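PDB 4YMH: putative SAM-dependent O-methyltranferase from Podospora anserina, which binds S-adenosyl-L-homocysteine and probably transfers methyl groups from S-adenosylmethionine to substrate oxygen atoms. Local coordinates for residues L170-F175 with D226-I231; R216-L221 with R232-A237. One frame throughout, in Å; residues are numbered along the deposited sequence.

Contact 1 of 2, residues L170-F175 with D226-I231; sequences LCDNVF and DGVTQI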
ATOM      1  N   LEU A 170      -8.576   6.253   3.099  1.00 18.07           N
ATOM      2  CA  LEU A 170      -7.927   5.942   1.835  1.00 14.54           C
ATOM      3  C   LEU A 170      -8.561   6.780   0.752  1.00 16.48           C
ATOM      4  O   LEU A 170      -9.750   6.655   0.498  1.00 18.95           O
ATOM      5  CB  LEU A 170      -8.073   4.459   1.501  1.00 13.58           C
ATOM      6  CG  LEU A 170      -7.515   3.517   2.572  1.00 19.14           C
ATOM      7  CD1 LEU A 170      -7.916   2.082   2.301  1.00 19.70           C
ATOM      8  CD2 LEU A 170      -5.989   3.658   2.649  1.00 20.61           C
ATOM      9  N   CYS A 171      -7.767   7.629   0.119  1.00 14.22           N
ATOM     10  CA  CYS A 171      -8.266   8.498  -0.952  1.00 16.80           C
ATOM     11  C   CYS A 171      -7.733   8.021  -2.298  1.00 16.33           C
ATOM     12  O   CYS A 171      -6.519   7.917  -2.489  1.00 18.50           O
ATOM     13  CB  CYS A 171      -7.861   9.948  -0.700  1.00 18.92           C
ATOM     14  SG  CYS A 171      -8.287  10.573   0.954  1.00 21.29           S
ATOM     15  N   ASP A 172      -8.649   7.756  -3.230  1.00 17.16           N
ATOM     16  CA  ASP A 172      -8.319   7.135  -4.512  1.00 20.24           C
ATOM     17  C   ASP A 172      -8.131   8.156  -5.649  1.00 19.66           C
ATOM     18  O   ASP A 172      -8.673   9.261  -5.597  1.00 19.98           O
ATOM     19  CB  ASP A 172      -9.420   6.136  -4.873  1.00 24.76           C
ATOM     20  CG  ASP A 172      -8.943   5.050  -5.793  1.00 31.67           C
ATOM     21  OD1 ASP A 172      -7.740   4.726  -5.751  1.00 31.57           O
ATOM     22  OD2 ASP A 172      -9.773   4.511  -6.555  1.00 36.33           O
ATOM     23  N   ASN A 173      -7.373   7.768  -6.676  1.00 20.29           N
ATOM     24  CA  ASN A 173      -7.129   8.615  -7.849  1.00 22.41           C
ATOM     25  C   ASN A 173      -6.452   9.944  -7.569  1.00 20.89           C
ATOM     26  O   ASN A 173      -6.635  10.898  -8.327  1.00 22.54           O
ATOM     27  CB  ASN A 173      -8.450   8.914  -8.574  1.00 24.17           C
ATOM     28  CG  ASN A 173      -9.106   7.672  -9.109  1.00 27.75           C
ATOM     29  OD1 ASN A 173     -10.183   7.275  -8.654  1.00 33.36           O
ATOM     30  ND2 ASN A 173      -8.463   7.044 -10.084  1.00 22.44           N
ATOM     31  N   VAL A 174      -5.655  10.023  -6.510  1.00 14.30           N
ATOM     32  CA  VAL A 174      -5.078  11.313  -6.137  1.00 15.07           C
ATOM     33  C   VAL A 174      -4.073  11.839  -7.181  1.00 16.18           C
ATOM     34  O   VAL A 174      -3.835  13.050  -7.272  1.00 15.21           O
ATOM     35  CB  VAL A 174      -4.458  11.203  -4.712  1.00 18.00           C
ATOM     36  CG1 VAL A 174      -3.817  12.511  -4.258  1.00 18.56           C
ATOM     37  CG2 VAL A 174      -5.567  10.843  -3.740  1.00 17.24           C
ATOM     38  N   PHE A 175      -3.504  10.947  -7.987  1.00 16.26           N
ATOM     39  CA  PHE A 175      -2.550  11.372  -9.019  1.00 15.41           C
ATOM     40  C   PHE A 175      -3.219  12.008 -10.236  1.00 16.62           C
ATOM     41  O   PHE A 175      -2.551  12.669 -11.024  1.00 19.57           O
ATOM     42  CB  PHE A 175      -1.718  10.187  -9.517  1.00 16.58           C
ATOM     43  CG  PHE A 175      -0.622   9.757  -8.571  1.00 16.22           C
ATOM     44  CD1 PHE A 175      -0.266  10.536  -7.477  1.00 15.12           C
ATOM     45  CD2 PHE A 175       0.062   8.578  -8.797  1.00 15.26           C
ATOM     46  CE1 PHE A 175       0.760  10.134  -6.626  1.00 12.88           C
ATOM     47  CE2 PHE A 175       1.083   8.167  -7.940  1.00 18.32           C
ATOM     48  CZ  PHE A 175       1.430   8.945  -6.860  1.00 17.28           C
ATOM     49  N   ASP A 226      -3.802   4.696  -9.055  1.00 16.45           N
ATOM     50  CA  ASP A 226      -3.827   6.068  -9.584  1.00 18.06           C
ATOM     51  C   ASP A 226      -3.492   7.056  -8.456  1.00 20.07           C
ATOM     52  O   ASP A 226      -3.937   8.200  -8.449  1.00 20.02           O
ATOM     53  CB  ASP A 226      -5.199   6.370 -10.217  1.00 17.09           C
ATOM     54  CG  ASP A 226      -5.223   7.682 -11.019  1.00 23.76           C
ATOM     55  OD1 ASP A 226      -4.161   8.145 -11.494  1.00 20.98           O
ATOM     56  OD2 ASP A 226      -6.331   8.246 -11.172  1.00 24.21           O
ATOM     57  N   GLY A 227      -2.687   6.598  -7.498  1.00 20.69           N
ATOM     58  CA  GLY A 227      -2.298   7.421  -6.361  1.00 14.71           C
ATOM     59  C   GLY A 227      -3.276   7.223  -5.215  1.00 18.90           C
ATOM     60  O   GLY A 227      -4.463   7.492  -5.360  1.00 20.64           O
ATOM     61  N   VAL A 228      -2.778   6.755  -4.073  1.00 17.30           N
ATOM     62  CA  VAL A 228      -3.656   6.525  -2.927  1.00 15.19           C
ATOM     63  C   VAL A 228      -3.129   7.261  -1.710  1.00 15.18           C
ATOM     64  O   VAL A 228      -2.042   6.958  -1.226  1.00 16.34           O
ATOM     65  CB  VAL A 228      -3.778   5.032  -2.597  1.00 14.02           C
ATOM     66  CG1 VAL A 228      -4.628   4.825  -1.327  1.00 13.94           C
ATOM     67  CG2 VAL A 228      -4.352   4.265  -3.809  1.00 12.98           C
ATOM     68  N   THR A 229      -3.883   8.240  -1.226  1.00 14.75           N
ATOM     69  CA  THR A 229      -3.475   8.928  -0.017  1.00 15.92           C
ATOM     70  C   THR A 229      -4.017   8.207   1.216  1.00 17.54           C
ATOM     71  O   THR A 229      -5.218   8.015   1.353  1.00 18.40           O
ATOM     72  CB  THR A 229      -3.932  10.395  -0.006  1.00 21.69           C
ATOM     73  OG1 THR A 229      -3.422  11.061  -1.178  1.00 21.78           O
ATOM     74  CG2 THR A 229      -3.394  11.078   1.226  1.00 20.73           C
ATOM     75  N   GLN A 230      -3.111   7.793   2.101  1.00 16.28           N
ATOM     76  CA  GLN A 230      -3.467   7.200   3.394  1.00 15.43           C
ATOM     77  C   GLN A 230      -3.422   8.283   4.456  1.00 17.62           C
ATOM     78  O   GLN A 230      -2.434   9.019   4.563  1.00 15.97           O
ATOM     79  CB  GLN A 230      -2.495   6.065   3.777  1.00 13.63           C
ATOM     80  CG  GLN A 230      -2.444   4.944   2.747  1.00 21.52           C
ATOM     81  CD  GLN A 230      -1.536   3.798   3.150  1.00 24.93           C
ATOM     82  OE1 GLN A 230      -0.832   3.861   4.156  1.00 25.66           O
ATOM     83  NE2 GLN A 230      -1.566   2.734   2.367  1.00 24.35           N
ATOM     84  N   ILE A 231      -4.473   8.374   5.255  1.00 18.06           N
ATOM     85  CA  ILE A 231      -4.540   9.390   6.301  1.00 16.29           C
ATOM     86  C   ILE A 231      -4.867   8.720   7.628  1.00 19.48           C
ATOM     87  O   ILE A 231      -5.793   7.910   7.697  1.00 17.93           O
ATOM     88  CB  ILE A 231      -5.603  10.465   5.990  1.00 18.41           C
ATOM     89  CG1 ILE A 231      -5.350  11.107   4.617  1.00 16.19           C
ATOM     90  CG2 ILE A 231      -5.625  11.518   7.090  1.00 19.01           C
ATOM     91  CD1 ILE A 231      -6.470  12.068   4.169  1.00 15.26           C
TER
HETATM   92  O   HOH W   1      -5.933   5.211  -7.262  1.00 28.33           O

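Contact 2 of 2, residues R216-L221 with R232-A237; sequences RIDVLL and RWKDGA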
ATOM      1  N   ARG A 216      -3.454  17.474  12.809  1.00 19.71           N
ATOM      2  CA  ARG A 216      -4.143  16.341  13.429  1.00 22.05           C
ATOM      3  C   ARG A 216      -3.752  14.991  12.824  1.00 21.30           C
ATOM      4  O   ARG A 216      -4.006  13.934  13.417  1.00 19.98           O
ATOM      5  CB  ARG A 216      -5.664  16.531  13.329  1.00 21.99           C
ATOM      6  CG  ARG A 216      -6.193  17.714  14.116  1.00 21.52           C
ATOM      7  CD  ARG A 216      -7.666  17.976  13.780  1.00 23.97           C
ATOM      8  NE  ARG A 216      -7.839  18.314  12.370  1.00 20.27           N
ATOM      9  CZ  ARG A 216      -8.987  18.714  11.828  1.00 21.94           C
ATOM     10  NH1 ARG A 216     -10.072  18.828  12.573  1.00 22.43           N
ATOM     11  NH2 ARG A 216      -9.045  19.011  10.538  1.00 24.16           N
ATOM     12  N   ILE A 217      -3.115  15.017  11.658  1.00 18.74           N
ATOM     13  CA  ILE A 217      -2.985  13.801  10.864  1.00 19.23           C
ATOM     14  C   ILE A 217      -1.579  13.480  10.382  1.00 22.40           C
ATOM     15  O   ILE A 217      -0.760  14.377  10.176  1.00 21.48           O
ATOM     16  CB  ILE A 217      -3.901  13.869   9.614  1.00 15.23           C
ATOM     17  CG1 ILE A 217      -3.652  15.161   8.823  1.00 17.90           C
ATOM     18  CG2 ILE A 217      -5.360  13.764  10.020  1.00 17.78           C
ATOM     19  CD1 ILE A 217      -4.454  15.278   7.525  1.00 21.82           C
ATOM     20  N   ASP A 218      -1.323  12.184  10.199  1.00 21.09           N
ATOM     21  CA  ASP A 218      -0.173  11.690   9.442  1.00 21.70           C
ATOM     22  C   ASP A 218      -0.645  11.297   8.047  1.00 17.11           C
ATOM     23  O   ASP A 218      -1.712  10.682   7.889  1.00 18.28           O
ATOM     24  CB  ASP A 218       0.491  10.478  10.121  1.00 24.34           C
ATOM     25  CG  ASP A 218       1.302  10.852  11.352  1.00 31.80           C
ATOM     26  OD1 ASP A 218       1.755  12.018  11.460  1.00 30.60           O
ATOM     27  OD2 ASP A 218       1.492   9.963  12.213  1.00 35.75           O
ATOM     28  N   VAL A 219       0.160  11.647   7.046  1.00 15.79           N
ATOM     29  CA  VAL A 219      -0.191  11.432   5.649  1.00 15.72           C
ATOM     30  C   VAL A 219       0.861  10.629   4.901  1.00 15.44           C
ATOM     31  O   VAL A 219       2.073  10.854   5.058  1.00 19.32           O
ATOM     32  CB  VAL A 219      -0.382  12.780   4.908  1.00 22.81           C
ATOM     33  CG1 VAL A 219      -0.748  12.547   3.436  1.00 20.70           C
ATOM     34  CG2 VAL A 219      -1.422  13.649   5.619  1.00 22.50           C
ATOM     35  N   LEU A 220       0.397   9.689   4.085  1.00 16.31           N
ATOM     36  CA  LEU A 220       1.293   8.998   3.167  1.00 17.88           C
ATOM     37  C   LEU A 220       0.649   8.924   1.807  1.00 17.32           C
ATOM     38  O   LEU A 220      -0.389   8.273   1.649  1.00 16.58           O
ATOM     39  CB  LEU A 220       1.614   7.584   3.645  1.00 15.77           C
ATOM     40  CG  LEU A 220       2.443   6.793   2.636  1.00 16.66           C
ATOM     41  CD1 LEU A 220       3.841   7.435   2.536  1.00 21.50           C
ATOM     42  CD2 LEU A 220       2.549   5.322   3.054  1.00 21.91           C
ATOM     43  N   LEU A 221       1.262   9.583   0.833  1.00 13.42           N
ATOM     44  CA  LEU A 221       0.793   9.518  -0.542  1.00 15.86           C
ATOM     45  C   LEU A 221       1.513   8.373  -1.224  1.00 17.38           C
ATOM     46  O   LEU A 221       2.673   8.487  -1.611  1.00 18.01           O
ATOM     47  CB  LEU A 221       1.023  10.849  -1.270  1.00 19.76           C
ATOM     48  CG  LEU A 221       0.572  10.905  -2.739  1.00 19.40           C
ATOM     49  CD1 LEU A 221      -0.771  10.219  -2.979  1.00 19.13           C
ATOM     50  CD2 LEU A 221       0.540  12.371  -3.256  1.00 18.11           C
ATOM     51  N   ARG A 232      -4.113   9.046   8.675  1.00 17.32           N
ATOM     52  CA  ARG A 232      -4.461   8.546  10.011  1.00 17.57           C
ATOM     53  C   ARG A 232      -4.366   9.685  11.007  1.00 19.12           C
ATOM     54  O   ARG A 232      -3.733  10.695  10.731  1.00 18.08           O
ATOM     55  CB  ARG A 232      -3.538   7.389  10.439  1.00 19.65           C
ATOM     56  CG  ARG A 232      -2.084   7.793  10.635  1.00 19.20           C
ATOM     57  CD  ARG A 232      -1.175   6.631  11.089  1.00 22.26           C
ATOM     58  NE  ARG A 232      -1.461   6.202  12.461  1.00 23.03           N
ATOM     59  CZ  ARG A 232      -0.838   6.660  13.549  1.00 24.55           C
ATOM     60  NH1 ARG A 232       0.133   7.569  13.446  1.00 27.84           N
ATOM     61  NH2 ARG A 232      -1.185   6.211  14.746  1.00 28.48           N
ATOM     62  N   TRP A 233      -4.990   9.542  12.167  1.00 17.25           N
ATOM     63  CA  TRP A 233      -4.711  10.480  13.247  1.00 20.00           C
ATOM     64  C   TRP A 233      -3.254  10.327  13.664  1.00 23.04           C
ATOM     65  O   TRP A 233      -2.759   9.196  13.772  1.00 21.37           O
ATOM     66  CB  TRP A 233      -5.600  10.220  14.467  1.00 23.78           C
ATOM     67  CG  TRP A 233      -7.079  10.370  14.269  1.00 21.91           C
ATOM     68  CD1 TRP A 233      -8.001   9.363  14.204  1.00 23.34           C
ATOM     69  CD2 TRP A 233      -7.817  11.595  14.165  1.00 18.66           C
ATOM     70  NE1 TRP A 233      -9.261   9.885  14.054  1.00 23.87           N
ATOM     71  CE2 TRP A 233      -9.178  11.251  14.022  1.00 27.29           C
ATOM     72  CE3 TRP A 233      -7.458  12.949  14.169  1.00 21.12           C
ATOM     73  CZ2 TRP A 233     -10.183  12.210  13.891  1.00 29.13           C
ATOM     74  CZ3 TRP A 233      -8.465  13.907  14.034  1.00 22.27           C
ATOM     75  CH2 TRP A 233      -9.805  13.530  13.900  1.00 28.86           C
ATOM     76  N   LYS A 234      -2.571  11.447  13.919  1.00 18.20           N
ATOM     77  CA  LYS A 234      -1.295  11.397  14.642  1.00 27.60           C
ATOM     78  C   LYS A 234      -1.501  10.701  15.975  1.00 26.45           C
ATOM     79  O   LYS A 234      -2.577  10.822  16.564  1.00 21.22           O
ATOM     80  CB  LYS A 234      -0.730  12.792  14.900  1.00 25.72           C
ATOM     81  CG  LYS A 234      -0.194  13.512  13.694  1.00 23.55           C
ATOM     82  CD  LYS A 234       0.705  14.672  14.161  1.00 26.50           C
ATOM     83  CE  LYS A 234       0.978  15.666  13.029  1.00 28.60           C
ATOM     84  NZ  LYS A 234       1.556  15.005  11.830  1.00 28.25           N
ATOM     85  N   ASP A 235      -0.478   9.995  16.466  1.00 25.56           N
ATOM     86  CA  ASP A 235      -0.599   9.302  17.751  1.00 30.64           C
ATOM     87  C   ASP A 235      -1.197  10.218  18.820  1.00 29.98           C
ATOM     88  O   ASP A 235      -2.140   9.845  19.526  1.00 35.03           O
ATOM     89  CB  ASP A 235       0.765   8.781  18.231  1.00 38.05           C
ATOM     90  CG  ASP A 235       1.244   7.559  17.453  1.00 43.17           C
ATOM     91  OD1 ASP A 235       0.417   6.913  16.774  1.00 42.54           O
ATOM     92  OD2 ASP A 235       2.454   7.240  17.539  1.00 44.86           O
ATOM     93  N   GLY A 236      -0.662  11.428  18.921  1.00 27.85           N
ATOM     94  CA  GLY A 236      -1.109  12.362  19.946  1.00 31.34           C
ATOM     95  C   GLY A 236      -2.465  13.012  19.703  1.00 28.98           C
ATOM     96  O   GLY A 236      -3.055  13.570  20.629  1.00 32.46           O
ATOM     97  N   ALA A 237      -2.958  12.939  18.465  1.00 26.39           N
ATOM     98  CA  ALA A 237      -4.205  13.602  18.081  1.00 23.76           C
ATOM     99  C   ALA A 237      -5.426  12.702  18.270  1.00 27.33           C
ATOM    100  O   ALA A 237      -6.572  13.155  18.143  1.00 24.77           O
ATOM    101  CB  ALA A 237      -4.126  14.072  16.625  1.00 21.52           C
TER
HETATM  102  O   HOH W   2       1.806   9.788  14.874  1.00 28.22           O

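Contact 1 of 2, residues L170-F175 with D226-I231
Cys171 and Thr229 form an antiparallel hydrogen-bonded pair, Cys171 N to Thr229 O and Thr229 N to Cys171 O both at 2.9 Å, and beyond it 172-175 turns against Asp226 and Gly227, just ahead of strand 228-233. In that turn Val174 N bonds to Gly227 O, while Phe175 N reaches Asp226 O at 2.8 Å. The Phe175 ring lies flat over Gly227, whose CA sits 3.6 Å from the ring centroid and 12° off its normal, a CH-pi contact. Here the parallel part of the sheet, ending at strand 167-171, meets antiparallel strand 228-233, the feature that sets the class I methyltransferase sheet apart from the classic Rossmann fold. With CG opposite its backbone N (chi1 -169°), Asp226 turns its carboxylate to Asn173, whose ND2 donates to the anti lone pair of Asp226 OD2 at 2.7 Å, nearly straight; Arg177 adds a salt bridge to that oxygen. One water accepts from Asn173 N and Asp226 N, joining the segments near the cofactor pocket, where the Asp172 side chain lies about 4 Å from that of Ser49, which binds S-adenosyl-L-homocysteine. Beside the Cys171-Thr229 pair, Val174 lays CG2 3.3 Å from Thr229 OG1, the two side chains crossing at about a right angle.

Contact 2 of 2, residues R216-L221 with R232-A237
Asp218 and Arg232 face each other as an antiparallel hydrogen-bonded pair, Asp218 N to Arg232 O at 2.9 Å and Arg232 N to Asp218 O at 3.0 Å, within the beta hairpin of strands 217-222 and 228-233. One residue past the last strand pair, Lys234 N still bonds to Arg216 O. The ionic contacts centre on the Asp218 carboxylate, whose two oxygens serve different cations. Lys234 crosses it at about a right angle and bends at its last torsion (chi4 -55°), which brings NZ to 3.0 Å from Asp218 OD1 and 2.9 Å from Ile217 O. Arg232 runs alongside Asp218, and its NH1 makes a weak bond to Asp218 OD2. The same guanidinium gives NH2 to Asp235 OD1 at 2.7 Å, in its own plane and nearly straight (165°). A water donates to Asp218 OD2 and accepts from Asp235 N. In the packing, Arg216 CB lies 3.9 Å from Trp233 CZ3 and Ala237 CB 3.2 Å from Arg216 O, while the Arg216 guanidinium turns to Asp159 and Asp214. Arg62 and Lys65 of the second subunit lie at long, weak ion-pair distance from Asp218 and Asp235, so the carboxylates are probably compensated from both chains, and Lys234 joins the turn to Arg216, Ile217 and Asp218.

Overall arrangement
Strand 228-233 is the element both contacts share: contact 1 joins it to strand 167-171 in the interior of the sheet, and contact 2 joins its far end to strand 217-222, the outermost strand on that side within the chain. Their centres are 15 Å apart, bridged by a probable hydrogen bond from Gln230 N to Leu220 O. Both have an antiparallel backbone ladder; buried contact 1 adds a ring over glycine and an amide-carboxylate bond, partly buried contact 2 a four-residue salt-bridge network. Contact 1 meets the second subunit by packing, Phe175 on its Cys20 and Gln230 on its Phe59; contact 2 also by hydrogen bonds, as from Leu221 N to Ser24 OG of that subunit.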